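Local coordinates for Serine/threonine-protein kinase PknI (Mycobacterium tuberculosis, PDB 5XLM) that phosphorylates proteins on serine and threonine and helps slow mycobacterial growth within the infected host, represented here by its extracellular sensor domain, at residues L138-Q141 with D145-G148; T31-L36 with G107-R112; N63-F68 with N87-A92; S47-T50 with P55-Q58; L84-N87 with A92-P95. All coordinates share one frame; numbering follows the deposited sequence.

Interaction 1 of 5, residues L138-Q141 with D145-G148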
loop_
_atom_site.group_PDB
_atom_site.type_symbol
_atom_site.label_atom_id
_atom_site.label_comp_id
_atom_site.label_asym_id
_atom_site.label_seq_id
_atom_site.Cartn_x
_atom_site.Cartn_y
_atom_site.Cartn_z
ATOM N N LEU A 138 -5.843 1.044 -3.133
ATOM C CA LEU A 138 -6.120 2.312 -2.469
ATOM C C LEU A 138 -6.952 3.180 -3.398
ATOM O O LEU A 138 -6.510 3.513 -4.504
ATOM C CB LEU A 138 -4.827 3.031 -2.075
ATOM C CG LEU A 138 -4.000 2.369 -0.973
ATOM C CD1 LEU A 138 -2.740 3.170 -0.714
ATOM C CD2 LEU A 138 -4.824 2.226 0.299
ATOM N N ARG A 139 -8.151 3.546 -2.952
ATOM C CA ARG A 139 -9.051 4.351 -3.759
ATOM C C ARG A 139 -9.017 5.791 -3.280
ATOM O O ARG A 139 -9.259 6.042 -2.089
ATOM C CB ARG A 139 -10.470 3.801 -3.691
ATOM C CG ARG A 139 -10.617 2.435 -4.339
ATOM C CD ARG A 139 -10.801 1.325 -3.319
ATOM N NE ARG A 139 -10.686 0.002 -3.931
ATOM C CZ ARG A 139 -10.971 -1.140 -3.312
ATOM N NH1 ARG A 139 -11.400 -1.123 -2.058
ATOM N NH2 ARG A 139 -10.830 -2.298 -3.948
ATOM N N PRO A 140 -8.729 6.757 -4.150
ATOM C CA PRO A 140 -8.675 8.157 -3.711
ATOM C C PRO A 140 -10.053 8.643 -3.292
ATOM O O PRO A 140 -11.023 8.519 -4.042
ATOM C CB PRO A 140 -8.170 8.906 -4.951
ATOM C CG PRO A 140 -7.603 7.844 -5.852
ATOM C CD PRO A 140 -8.402 6.611 -5.576
ATOM N N GLN A 141 -10.114 9.208 -2.096
ATOM C CA GLN A 141 -11.336 9.792 -1.582
ATOM C C GLN A 141 -11.397 11.226 -2.099
ATOM O O GLN A 141 -10.372 11.789 -2.492
ATOM C CB GLN A 141 -11.385 9.726 -0.060
ATOM C CG GLN A 141 -11.463 8.303 0.461
ATOM C CD GLN A 141 -12.424 7.448 -0.344
ATOM O OE1 GLN A 141 -13.585 7.804 -0.526
ATOM N NE2 GLN A 141 -11.942 6.310 -0.828
ATOM N N ASP A 145 -7.219 11.920 1.295
ATOM C CA ASP A 145 -6.716 10.640 1.765
ATOM C C ASP A 145 -7.220 9.522 0.855
ATOM O O ASP A 145 -7.961 9.751 -0.106
ATOM C CB ASP A 145 -7.131 10.405 3.215
ATOM C CG ASP A 145 -8.635 10.447 3.404
ATOM O OD1 ASP A 145 -9.310 11.185 2.653
ATOM O OD2 ASP A 145 -9.143 9.743 4.302
ATOM N N LEU A 146 -6.817 8.292 1.159
ATOM C CA LEU A 146 -7.191 7.138 0.354
ATOM C C LEU A 146 -7.692 6.024 1.259
ATOM O O LEU A 146 -7.163 5.815 2.354
ATOM C CB LEU A 146 -6.008 6.634 -0.487
ATOM C CG LEU A 146 -5.276 7.676 -1.337
ATOM C CD1 LEU A 146 -3.946 8.055 -0.701
ATOM C CD2 LEU A 146 -5.079 7.176 -2.759
ATOM N N VAL A 147 -8.715 5.314 0.793
ATOM C CA VAL A 147 -9.291 4.183 1.509
ATOM C C VAL A 147 -9.287 2.983 0.577
ATOM O O VAL A 147 -9.626 3.102 -0.605
ATOM C CB VAL A 147 -10.719 4.492 2.007
ATOM C CG1 VAL A 147 -11.320 3.278 2.694
ATOM C CG2 VAL A 147 -10.704 5.688 2.945
ATOM N N GLY A 148 -8.890 1.832 1.103
ATOM C CA GLY A 148 -8.861 0.633 0.297
ATOM C C GLY A 148 -8.799 -0.633 1.120
ATOM O O GLY A 148 -9.429 -0.723 2.177
#

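Interaction 2 of 5, residues T31-L36 with G107-R112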
loop_
_atom_site.group_PDB
_atom_site.type_symbol
_atom_site.label_atom_id
_atom_site.label_comp_id
_atom_site.label_asym_id
_atom_site.label_seq_id
_atom_site.Cartn_x
_atom_site.Cartn_y
_atom_site.Cartn_z
ATOM N N THR A 31 -9.870 13.031 -15.396
ATOM C CA THR A 31 -9.987 11.694 -14.826
ATOM C C THR A 31 -8.612 11.103 -14.522
ATOM O O THR A 31 -8.495 9.926 -14.182
ATOM C CB THR A 31 -10.757 10.745 -15.764
ATOM O OG1 THR A 31 -10.043 10.604 -16.998
ATOM C CG2 THR A 31 -12.150 11.288 -16.049
ATOM N N ALA A 32 -7.570 11.929 -14.655
ATOM C CA ALA A 32 -6.245 11.537 -14.194
ATOM C C ALA A 32 -6.159 11.711 -12.678
ATOM O O ALA A 32 -6.674 12.693 -12.137
ATOM C CB ALA A 32 -5.164 12.372 -14.877
ATOM N N PRO A 33 -5.519 10.784 -11.973
ATOM C CA PRO A 33 -5.555 10.813 -10.509
ATOM C C PRO A 33 -4.673 11.910 -9.930
ATOM O O PRO A 33 -3.786 12.456 -10.590
ATOM C CB PRO A 33 -5.025 9.430 -10.123
ATOM C CG PRO A 33 -4.062 9.113 -11.222
ATOM C CD PRO A 33 -4.688 9.677 -12.479
ATOM N N VAL A 34 -4.935 12.223 -8.669
ATOM C CA VAL A 34 -4.016 13.074 -7.909
ATOM C C VAL A 34 -2.739 12.286 -7.634
ATOM O O VAL A 34 -2.812 11.159 -7.112
ATOM C CB VAL A 34 -4.669 13.534 -6.603
ATOM C CG1 VAL A 34 -3.733 14.456 -5.835
ATOM C CG2 VAL A 34 -5.998 14.222 -6.886
ATOM N N PRO A 35 -1.563 12.809 -7.978
ATOM C CA PRO A 35 -0.333 12.037 -7.771
ATOM C C PRO A 35 -0.068 11.793 -6.294
ATOM O O PRO A 35 -0.448 12.584 -5.428
ATOM C CB PRO A 35 0.754 12.920 -8.398
ATOM C CG PRO A 35 0.177 14.297 -8.398
ATOM C CD PRO A 35 -1.300 14.118 -8.603
ATOM N N LEU A 36 0.583 10.668 -6.013
ATOM C CA LEU A 36 0.987 10.307 -4.657
ATOM C C LEU A 36 2.428 10.769 -4.468
ATOM O O LEU A 36 3.371 10.091 -4.885
ATOM C CB LEU A 36 0.842 8.805 -4.422
ATOM C CG LEU A 36 -0.571 8.224 -4.536
ATOM C CD1 LEU A 36 -0.568 6.726 -4.264
ATOM C CD2 LEU A 36 -1.528 8.942 -3.594
ATOM N N GLY A 107 -9.876 3.663 -11.637
ATOM C CA GLY A 107 -10.205 4.540 -10.533
ATOM C C GLY A 107 -9.583 4.187 -9.202
ATOM O O GLY A 107 -10.100 4.611 -8.164
ATOM N N GLN A 108 -8.485 3.435 -9.189
ATOM C CA GLN A 108 -7.845 3.063 -7.936
ATOM C C GLN A 108 -6.362 2.819 -8.173
ATOM O O GLN A 108 -5.942 2.491 -9.286
ATOM C CB GLN A 108 -8.477 1.808 -7.324
ATOM C CG GLN A 108 -8.159 0.526 -8.089
ATOM C CD GLN A 108 -8.694 -0.715 -7.399
ATOM O OE1 GLN A 108 -9.342 -0.629 -6.358
ATOM N NE2 GLN A 108 -8.425 -1.877 -7.979
ATOM N N TRP A 109 -5.576 2.990 -7.112
ATOM C CA TRP A 109 -4.183 2.563 -7.093
ATOM C C TRP A 109 -4.124 1.109 -6.649
ATOM O O TRP A 109 -4.768 0.730 -5.665
ATOM C CB TRP A 109 -3.354 3.426 -6.141
ATOM C CG TRP A 109 -3.269 4.863 -6.523
ATOM C CD1 TRP A 109 -4.076 5.874 -6.091
ATOM C CD2 TRP A 109 -2.314 5.460 -7.408
ATOM N NE1 TRP A 109 -3.686 7.065 -6.655
ATOM C CE2 TRP A 109 -2.605 6.838 -7.467
ATOM C CE3 TRP A 109 -1.240 4.965 -8.155
ATOM C CZ2 TRP A 109 -1.863 7.726 -8.245
ATOM C CZ3 TRP A 109 -0.506 5.849 -8.929
ATOM C CH2 TRP A 109 -0.821 7.214 -8.968
ATOM N N LYS A 110 -3.355 0.297 -7.366
ATOM C CA LYS A 110 -3.229 -1.110 -7.015
ATOM C C LYS A 110 -1.796 -1.563 -7.226
ATOM O O LYS A 110 -1.221 -1.337 -8.294
ATOM C CB LYS A 110 -4.186 -1.984 -7.840
ATOM C CG LYS A 110 -4.103 -3.460 -7.480
ATOM C CD LYS A 110 -5.392 -4.208 -7.798
ATOM C CE LYS A 110 -5.588 -4.384 -9.295
ATOM N NZ LYS A 110 -6.717 -5.308 -9.602
ATOM N N SER A 111 -1.225 -2.187 -6.201
ATOM C CA SER A 111 0.102 -2.760 -6.325
ATOM C C SER A 111 0.031 -4.064 -7.108
ATOM O O SER A 111 -1.014 -4.716 -7.184
ATOM C CB SER A 111 0.714 -3.003 -4.945
ATOM O OG SER A 111 -0.017 -3.983 -4.226
ATOM N N ARG A 112 1.152 -4.444 -7.702
ATOM C CA ARG A 112 1.153 -5.689 -8.446
ATOM C C ARG A 112 1.058 -6.868 -7.481
ATOM O O ARG A 112 1.579 -6.802 -6.361
ATOM C CB ARG A 112 2.411 -5.816 -9.311
ATOM C CG ARG A 112 3.691 -6.081 -8.544
ATOM C CD ARG A 112 4.777 -6.613 -9.467
ATOM N NE ARG A 112 5.189 -5.628 -10.465
ATOM C CZ ARG A 112 6.339 -4.962 -10.426
ATOM N NH1 ARG A 112 6.634 -4.085 -11.377
ATOM N NH2 ARG A 112 7.200 -5.179 -9.441
HETATM O O HOH W 1 -4.643 9.728 -5.917
#

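Interaction 3 of 5, residues N63-F68 with N87-A92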
loop_
_atom_site.group_PDB
_atom_site.type_symbol
_atom_site.label_atom_id
_atom_site.label_comp_id
_atom_site.label_asym_id
_atom_site.label_seq_id
_atom_site.Cartn_x
_atom_site.Cartn_y
_atom_site.Cartn_z
ATOM N N ASN A 63 0.156 0.520 11.728
ATOM C CA ASN A 63 0.500 1.708 10.960
ATOM C C ASN A 63 1.954 1.640 10.511
ATOM O O ASN A 63 2.834 1.237 11.277
ATOM C CB ASN A 63 0.281 2.981 11.781
ATOM C CG ASN A 63 -1.172 3.202 12.143
ATOM O OD1 ASN A 63 -1.904 3.885 11.428
ATOM N ND2 ASN A 63 -1.596 2.627 13.261
ATOM N N THR A 64 2.196 2.038 9.263
ATOM C CA THR A 64 3.538 2.153 8.711
ATOM C C THR A 64 3.612 3.435 7.894
ATOM O O THR A 64 2.593 3.967 7.448
ATOM C CB THR A 64 3.910 0.946 7.835
ATOM O OG1 THR A 64 2.912 0.759 6.825
ATOM C CG2 THR A 64 4.021 -0.317 8.676
ATOM N N TRP A 65 4.830 3.931 7.702
ATOM C CA TRP A 65 5.050 5.189 7.005
ATOM C C TRP A 65 5.877 4.961 5.749
ATOM O O TRP A 65 6.830 4.174 5.750
ATOM C CB TRP A 65 5.726 6.214 7.918
ATOM C CG TRP A 65 4.754 6.852 8.856
ATOM C CD1 TRP A 65 4.138 8.060 8.700
ATOM C CD2 TRP A 65 4.258 6.303 10.082
ATOM N NE1 TRP A 65 3.300 8.304 9.762
ATOM C CE2 TRP A 65 3.354 7.239 10.622
ATOM C CE3 TRP A 65 4.496 5.115 10.780
ATOM C CZ2 TRP A 65 2.689 7.025 11.827
ATOM C CZ3 TRP A 65 3.833 4.903 11.977
ATOM C CH2 TRP A 65 2.940 5.853 12.488
ATOM N N TRP A 66 5.503 5.660 4.680
ATOM C CA TRP A 66 6.083 5.452 3.365
ATOM C C TRP A 66 6.328 6.795 2.694
ATOM O O TRP A 66 5.608 7.768 2.934
ATOM C CB TRP A 66 5.168 4.586 2.486
ATOM C CG TRP A 66 4.843 3.252 3.089
ATOM C CD1 TRP A 66 3.917 2.992 4.058
ATOM C CD2 TRP A 66 5.440 1.994 2.758
ATOM N NE1 TRP A 66 3.904 1.651 4.355
ATOM C CE2 TRP A 66 4.828 1.015 3.568
ATOM C CE3 TRP A 66 6.431 1.601 1.853
ATOM C CZ2 TRP A 66 5.179 -0.331 3.503
ATOM C CZ3 TRP A 66 6.776 0.262 1.789
ATOM C CH2 TRP A 66 6.152 -0.688 2.609
ATOM N N ALA A 67 7.355 6.837 1.852
ATOM C CA ALA A 67 7.656 8.000 1.028
ATOM C C ALA A 67 7.232 7.678 -0.400
ATOM O O ALA A 67 7.839 6.827 -1.059
ATOM C CB ALA A 67 9.139 8.355 1.108
ATOM N N PHE A 68 6.182 8.344 -0.868
ATOM C CA PHE A 68 5.606 8.095 -2.182
ATOM C C PHE A 68 6.121 9.108 -3.196
ATOM O O PHE A 68 6.273 10.293 -2.885
ATOM C CB PHE A 68 4.076 8.163 -2.131
ATOM C CG PHE A 68 3.409 6.854 -1.815
ATOM C CD1 PHE A 68 2.835 6.095 -2.822
ATOM C CD2 PHE A 68 3.339 6.390 -0.510
ATOM C CE1 PHE A 68 2.211 4.894 -2.537
ATOM C CE2 PHE A 68 2.716 5.188 -0.220
ATOM C CZ PHE A 68 2.152 4.440 -1.234
ATOM N N ASN A 87 9.600 5.130 14.049
ATOM C CA ASN A 87 9.591 6.299 14.919
ATOM C C ASN A 87 10.064 7.554 14.194
ATOM O O ASN A 87 9.429 8.608 14.293
ATOM C CB ASN A 87 10.459 6.039 16.153
ATOM C CG ASN A 87 10.054 4.782 16.894
ATOM O OD1 ASN A 87 9.143 4.800 17.724
ATOM N ND2 ASN A 87 10.728 3.680 16.598
ATOM N N ASP A 88 11.168 7.452 13.464
ATOM C CA ASP A 88 11.744 8.582 12.739
ATOM C C ASP A 88 11.377 8.440 11.266
ATOM O O ASP A 88 11.988 7.659 10.532
ATOM C CB ASP A 88 13.253 8.639 12.945
ATOM C CG ASP A 88 13.920 9.675 12.069
ATOM O OD1 ASP A 88 13.421 10.820 12.017
ATOM O OD2 ASP A 88 14.946 9.345 11.435
ATOM N N HIS A 89 10.375 9.205 10.834
ATOM C CA HIS A 89 9.887 9.156 9.462
ATOM C C HIS A 89 10.728 9.988 8.502
ATOM O O HIS A 89 10.331 10.164 7.345
ATOM C CB HIS A 89 8.427 9.612 9.415
ATOM C CG HIS A 89 7.556 8.933 10.425
ATOM N ND1 HIS A 89 6.492 9.561 11.036
ATOM C CD2 HIS A 89 7.597 7.680 10.937
ATOM C CE1 HIS A 89 5.915 8.724 11.880
ATOM N NE2 HIS A 89 6.567 7.576 11.839
ATOM N N THR A 90 11.867 10.512 8.952
ATOM C CA THR A 90 12.798 11.203 8.073
ATOM C C THR A 90 13.883 10.284 7.532
ATOM O O THR A 90 14.683 10.720 6.697
ATOM C CB THR A 90 13.453 12.382 8.804
ATOM O OG1 THR A 90 14.201 11.897 9.927
ATOM C CG2 THR A 90 12.398 13.365 9.290
ATOM N N GLN A 91 13.927 9.032 7.981
ATOM C CA GLN A 91 14.928 8.065 7.556
ATOM C C GLN A 91 14.241 6.825 7.000
ATOM O O GLN A 91 13.164 6.437 7.465
ATOM C CB GLN A 91 15.844 7.682 8.727
ATOM C CG GLN A 91 16.920 6.665 8.383
ATOM C CD GLN A 91 17.772 6.293 9.582
ATOM O OE1 GLN A 91 17.488 6.702 10.709
ATOM N NE2 GLN A 91 18.823 5.518 9.345
ATOM N N ALA A 92 14.862 6.214 5.994
ATOM C CA ALA A 92 14.350 4.965 5.459
ATOM C C ALA A 92 14.455 3.857 6.504
ATOM O O ALA A 92 15.232 3.934 7.459
ATOM C CB ALA A 92 15.107 4.572 4.191
#

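Interaction 4 of 5, residues S47-T50 with P55-Q58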
loop_
_atom_site.group_PDB
_atom_site.type_symbol
_atom_site.label_atom_id
_atom_site.label_comp_id
_atom_site.label_asym_id
_atom_site.label_seq_id
_atom_site.Cartn_x
_atom_site.Cartn_y
_atom_site.Cartn_z
ATOM N N SER A 47 -7.885 -5.476 12.609
ATOM C CA SER A 47 -9.023 -5.735 13.481
ATOM C C SER A 47 -10.314 -5.938 12.702
ATOM O O SER A 47 -11.330 -6.301 13.306
ATOM C CB SER A 47 -9.204 -4.590 14.477
ATOM O OG SER A 47 -9.464 -3.367 13.809
ATOM N N LYS A 48 -10.300 -5.708 11.388
ATOM C CA LYS A 48 -11.468 -5.884 10.533
ATOM C C LYS A 48 -11.221 -6.931 9.453
ATOM O O LYS A 48 -11.897 -6.926 8.418
ATOM C CB LYS A 48 -11.863 -4.551 9.897
ATOM C CG LYS A 48 -12.149 -3.441 10.894
ATOM C CD LYS A 48 -11.926 -2.083 10.245
ATOM C CE LYS A 48 -12.629 -0.970 11.001
ATOM N NZ LYS A 48 -12.430 0.344 10.330
ATOM N N GLN A 49 -10.262 -7.824 9.676
ATOM C CA GLN A 49 -9.917 -8.838 8.690
ATOM C C GLN A 49 -11.070 -9.815 8.483
ATOM O O GLN A 49 -11.730 -10.233 9.438
ATOM C CB GLN A 49 -8.664 -9.585 9.141
ATOM C CG GLN A 49 -8.282 -10.750 8.263
ATOM C CD GLN A 49 -6.924 -11.310 8.621
ATOM O OE1 GLN A 49 -6.049 -10.586 9.099
ATOM N NE2 GLN A 49 -6.740 -12.604 8.399
ATOM N N THR A 50 -11.309 -10.177 7.223
ATOM C CA THR A 50 -12.377 -11.096 6.855
ATOM C C THR A 50 -11.813 -12.296 6.103
ATOM O O THR A 50 -10.777 -12.205 5.439
ATOM C CB THR A 50 -13.440 -10.407 5.985
ATOM O OG1 THR A 50 -12.852 -9.996 4.744
ATOM C CG2 THR A 50 -14.013 -9.191 6.698
ATOM N N PRO A 55 -16.243 -12.244 9.092
ATOM C CA PRO A 55 -15.237 -11.547 9.904
ATOM C C PRO A 55 -14.325 -12.502 10.663
ATOM O O PRO A 55 -14.774 -13.487 11.251
ATOM C CB PRO A 55 -16.082 -10.705 10.867
ATOM C CG PRO A 55 -17.413 -10.577 10.202
ATOM C CD PRO A 55 -17.615 -11.863 9.463
ATOM N N THR A 56 -13.028 -12.194 10.636
ATOM C CA THR A 56 -12.022 -12.885 11.448
ATOM C C THR A 56 -11.083 -11.839 12.035
ATOM O O THR A 56 -9.927 -11.712 11.616
ATOM C CB THR A 56 -11.249 -13.917 10.622
ATOM O OG1 THR A 56 -10.623 -13.271 9.506
ATOM C CG2 THR A 56 -12.169 -15.020 10.119
ATOM N N PRO A 57 -11.553 -11.069 13.016
ATOM C CA PRO A 57 -10.747 -9.951 13.525
ATOM C C PRO A 57 -9.456 -10.429 14.172
ATOM O O PRO A 57 -9.443 -11.379 14.958
ATOM C CB PRO A 57 -11.674 -9.280 14.545
ATOM C CG PRO A 57 -12.626 -10.354 14.956
ATOM C CD PRO A 57 -12.832 -11.202 13.733
ATOM N N GLN A 58 -8.359 -9.761 13.820
ATOM C CA GLN A 58 -7.035 -10.052 14.376
ATOM C C GLN A 58 -6.362 -8.742 14.761
ATOM O O GLN A 58 -5.434 -8.277 14.088
ATOM C CB GLN A 58 -6.188 -10.844 13.377
ATOM C CG GLN A 58 -6.783 -12.189 12.994
ATOM C CD GLN A 58 -5.803 -13.074 12.252
ATOM O OE1 GLN A 58 -4.916 -12.587 11.552
ATOM N NE2 GLN A 58 -5.956 -14.384 12.407
#

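Interaction 5 of 5, residues L84-N87 with A92-P95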
loop_
_atom_site.group_PDB
_atom_site.type_symbol
_atom_site.label_atom_id
_atom_site.label_comp_id
_atom_site.label_asym_id
_atom_site.label_seq_id
_atom_site.Cartn_x
_atom_site.Cartn_y
_atom_site.Cartn_z
ATOM N N LEU A 84 9.609 3.973 5.448
ATOM C CA LEU A 84 10.306 4.808 6.410
ATOM C C LEU A 84 10.358 4.102 7.761
ATOM O O LEU A 84 9.656 3.117 8.006
ATOM C CB LEU A 84 9.618 6.171 6.529
ATOM C CG LEU A 84 9.436 6.949 5.221
ATOM C CD1 LEU A 84 8.619 8.205 5.470
ATOM C CD2 LEU A 84 10.780 7.294 4.592
ATOM N N ASP A 85 11.214 4.611 8.641
ATOM C CA ASP A 85 11.342 4.014 9.961
ATOM C C ASP A 85 10.112 4.329 10.805
ATOM O O ASP A 85 9.433 5.339 10.602
ATOM C CB ASP A 85 12.615 4.507 10.649
ATOM C CG ASP A 85 13.056 3.599 11.780
ATOM O OD1 ASP A 85 12.337 3.523 12.799
ATOM O OD2 ASP A 85 14.112 2.944 11.638
ATOM N N ASP A 86 9.826 3.442 11.762
ATOM C CA ASP A 86 8.574 3.533 12.508
ATOM C C ASP A 86 8.513 4.797 13.358
ATOM O O ASP A 86 7.479 5.475 13.398
ATOM C CB ASP A 86 8.392 2.293 13.384
ATOM C CG ASP A 86 8.038 1.061 12.581
ATOM O OD1 ASP A 86 7.491 1.209 11.466
ATOM O OD2 ASP A 86 8.297 -0.058 13.069
ATOM N N ASN A 87 9.600 5.130 14.049
ATOM C CA ASN A 87 9.591 6.299 14.919
ATOM C C ASN A 87 10.064 7.554 14.194
ATOM O O ASN A 87 9.429 8.608 14.293
ATOM C CB ASN A 87 10.459 6.039 16.153
ATOM C CG ASN A 87 10.054 4.782 16.894
ATOM O OD1 ASN A 87 9.143 4.800 17.724
ATOM N ND2 ASN A 87 10.728 3.680 16.598
ATOM N N ALA A 92 14.862 6.214 5.994
ATOM C CA ALA A 92 14.350 4.965 5.459
ATOM C C ALA A 92 14.455 3.857 6.504
ATOM O O ALA A 92 15.232 3.934 7.459
ATOM C CB ALA A 92 15.107 4.572 4.191
ATOM N N LYS A 93 13.651 2.816 6.308
ATOM C CA LYS A 93 13.610 1.712 7.258
ATOM C C LYS A 93 14.940 0.967 7.275
ATOM O O LYS A 93 15.569 0.755 6.235
ATOM C CB LYS A 93 12.472 0.756 6.898
ATOM C CG LYS A 93 12.221 -0.346 7.918
ATOM C CD LYS A 93 11.501 0.176 9.150
ATOM C CE LYS A 93 11.157 -0.960 10.096
ATOM N NZ LYS A 93 10.411 -0.486 11.293
ATOM N N THR A 94 15.368 0.571 8.472
ATOM C CA THR A 94 16.586 -0.209 8.658
ATOM C C THR A 94 16.215 -1.555 9.266
ATOM O O THR A 94 15.621 -1.589 10.357
ATOM C CB THR A 94 17.586 0.526 9.554
ATOM O OG1 THR A 94 17.012 0.728 10.852
ATOM C CG2 THR A 94 17.950 1.876 8.953
ATOM N N PRO A 95 16.529 -2.691 8.619
ATOM C CA PRO A 95 17.259 -2.827 7.352
ATOM C C PRO A 95 16.461 -2.346 6.139
ATOM O O PRO A 95 15.247 -2.174 6.253
ATOM C CB PRO A 95 17.518 -4.335 7.266
ATOM C CG PRO A 95 16.389 -4.941 8.014
ATOM C CD PRO A 95 16.117 -4.001 9.154
#

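Interaction 1 of 5, residues L138-Q141 with D145-G148
In Gln141 a bend at the second torsion (chi2 -42°) folds the amide back over Val147, and in Arg139 a bend at the same bond (chi2 108°) sends the chain past Gly148. The Gln141 fold is supported by contact: NE2 stands 3.6 Å from Val147 CB, while CG leans on Val147 CG2. From there NE2 of Gln141 also gives a weak bond to Arg139 O. Arg139 O also accepts from Val147 N at 3.0 Å, and Arg139 N returns the bond to Val147 O at 2.8 Å. The Arg139-Val147 pair is thus the hydrogen-bonded antiparallel pair of a beta hairpin. A third backbone bond, Gln141 N to Asp145 O at 3.0 Å, continues the pairing to the turn. On the other face Pro140 CG meets Leu146 CD2 at 4.0 Å, the two side chains crossing at a slant. Arg139 NE bonds to Gln108 OE1, while its NH2 forms a salt bridge with Glu149. The hairpin of strands 131-140 and 146-154 is flanked in its sheet by strand 108-117, where Trp109 bonds to Leu138, and by strand 165-174, where Ala172 and Ala170 bond to Leu146 and Gly148.

Interaction 2 of 5, residues T31-L36 with G107-R112
From Pro33 to Leu36 the backbone passes Trp109 without pairing with strand 108-117, the nearest alpha carbons, Pro33 CA and Gly107 CA, being 7.8 Å apart. The contact rests on the indole, turned toward the N-terminal segment with CG beside the backbone N (chi1 -63°), and three residues meet it in different ways. Leu36 lays CD1 over the five-membered ring, 3.7 Å from its centroid and only 7° off the normal, which is the geometry of a CH-pi contact. Its CG follows, 3.8 Å from Trp109 CE2. Val34 O comes instead to the rim, near the ring plane and 3.7 Å from Trp109 CZ2, and Pro33 CG reaches that same carbon obliquely at 4.0 Å. A water in the indole plane accepts from Trp109 NE1 at 2.9 Å and donates to Val34 O at 2.6 Å, so the ring's one polar atom has a partner. With Phe104 set edge-to-face to Trp109, and Met102 and Ala79 also touching it, this is a strand tryptophan packed inside a closed antiparallel beta barrel and covered by the segment that leads into its first strand.

Interaction 3 of 5, residues N63-F68 with N87-A92
Trp65 and His89 form a face-to-face aromatic stack that pins a loop onto an antiparallel sheet: strand 62-72 provides the indole, and the loop between strands 77-83 and 100-105 provides the imidazole. Thr64 turns its side chain to the face away from the loop, where its OG1 accepts a bond from Trp66 NE1 at 2.8 Å. Trp65 points the other way, toward the loop, and its backbone bonds to Leu84. In both Trp65 (chi1 -79°) and His89 (chi1 -49°) CG lies beside the backbone N, and with these torsions the two rings meet face on. The centroids of the indole five-membered ring and of the imidazole are 3.5 Å apart with planes at 17°, close to parallel. At the ring fusion His89 CE1 stands 3.2 Å from Trp65 CE2. Overlap extends onto the six-membered ring, with His89 NE2 3.4 Å from Trp65 CE3, and Trp65 CB adds a CH-pi contact, 4.2 Å from the imidazole centroid. Trp66 returns to the far face, where Phe100 meets it edge-to-face. His89 is the second residue of a type I turn from Asp88 to Gln91. Its NE2 also bonds to Asp86 O, which would help fix the rotation of the ring in the stack. On the imidazole face opposite Trp65 lies Asn87 O, 3.9 Å above the plane and displaced toward the rim.

Interaction 4 of 5, residues S47-T50 with P55-Q58
Hydrogen bonding between Gln49 and Thr56 centres on a single acceptor, Gln49 O. Thr56 N donates to it at 2.6 Å with an N-H...O angle of 158°. Because Thr56 OG1 sits between its own backbone N and carbonyl carbon (chi1 58°), the hydroxyl also comes within reach of the carbonyl oxygen and adds a weak second bond to Gln49 O at 3.2 Å. Backbone pairing is brief: Thr50 and Pro55 make one antiparallel non-hydrogen-bonded bridge, their CA atoms 4.2 Å apart. The remaining contacts are packing. Pro57 CB rests 3.2 Å from Ser47 O, Thr50 CG2 lies 4.2 Å from Pro55 CA, and Gln49 CG passes Thr56 OG1 at 3.7 Å. Past it, the amide groups of Gln49 and Gln58 lie near each other with planes 59° apart. The contact folds the peripheral end of strand 38-51 back against the short strand 54-55 and the loop toward strand 62-72, while Gln49 packs on Ile166 and Ile168 of strand 165-174 and Thr50 bonds through its backbone to Arg167.

Interaction 5 of 5, residues L84-N87 with A92-P95
Lys93 and Asp86 join in a salt bridge across a loop that leaves strand 77-83 and returns to strand 100-105, its base drawn together by a single backbone bridge between Leu84 and Ala92, CA to CA 4.2 Å. The lysine traces the path across. Its CB lies 3.8 Å from Leu84 O, and with CG anti to the backbone N (chi1 -173°) the chain sets out along the opposite segment. A bend at chi2, 76°, then keeps it close: CD is again beside Leu84 O, at 3.7 Å, and 3.9 Å from Asp85 CA. Beyond CD the chain is straight and carries NZ to the Asp86 carboxylate, where OD2 stands at 2.8 Å and OD1 farther off at 3.4 Å. The lysine is thus held by one oxygen more than the other, and its aliphatic part lies against backbone. Asp85 OD1, 4.7 Å from Lys93 NZ, is not in contact but may add to the favourable field around the ammonium. Backbone bonds of Lys93 to Met83 and of Asp85 to Gln91 flank the Leu84-Ala92 bridge. Asp85 OD2 lies near Thr94, 3.7 Å from its OG1, too far for a firm hydrogen bond.

Starting at the N terminus, residues 31-36 join strand 108-117 in interaction 2 and close the longest loop, with interactions 3, 4 and 5 nested inside it. Interaction 4 comes first, a short closure at the end of strand 38-51. Interaction 3 then bridges from strand 62-72 to the loop after strand 77-83, and interaction 5 closes that loop on itself; the two share Asn87 and Ala92, and their centres lie about 6 Å apart. Interaction 1, the hairpin of strands 131-140 and 146-154, follows in series and touches interaction 2 through neighbouring strands. Interactions 1 and 5 lie on opposite sides of the chain's centre.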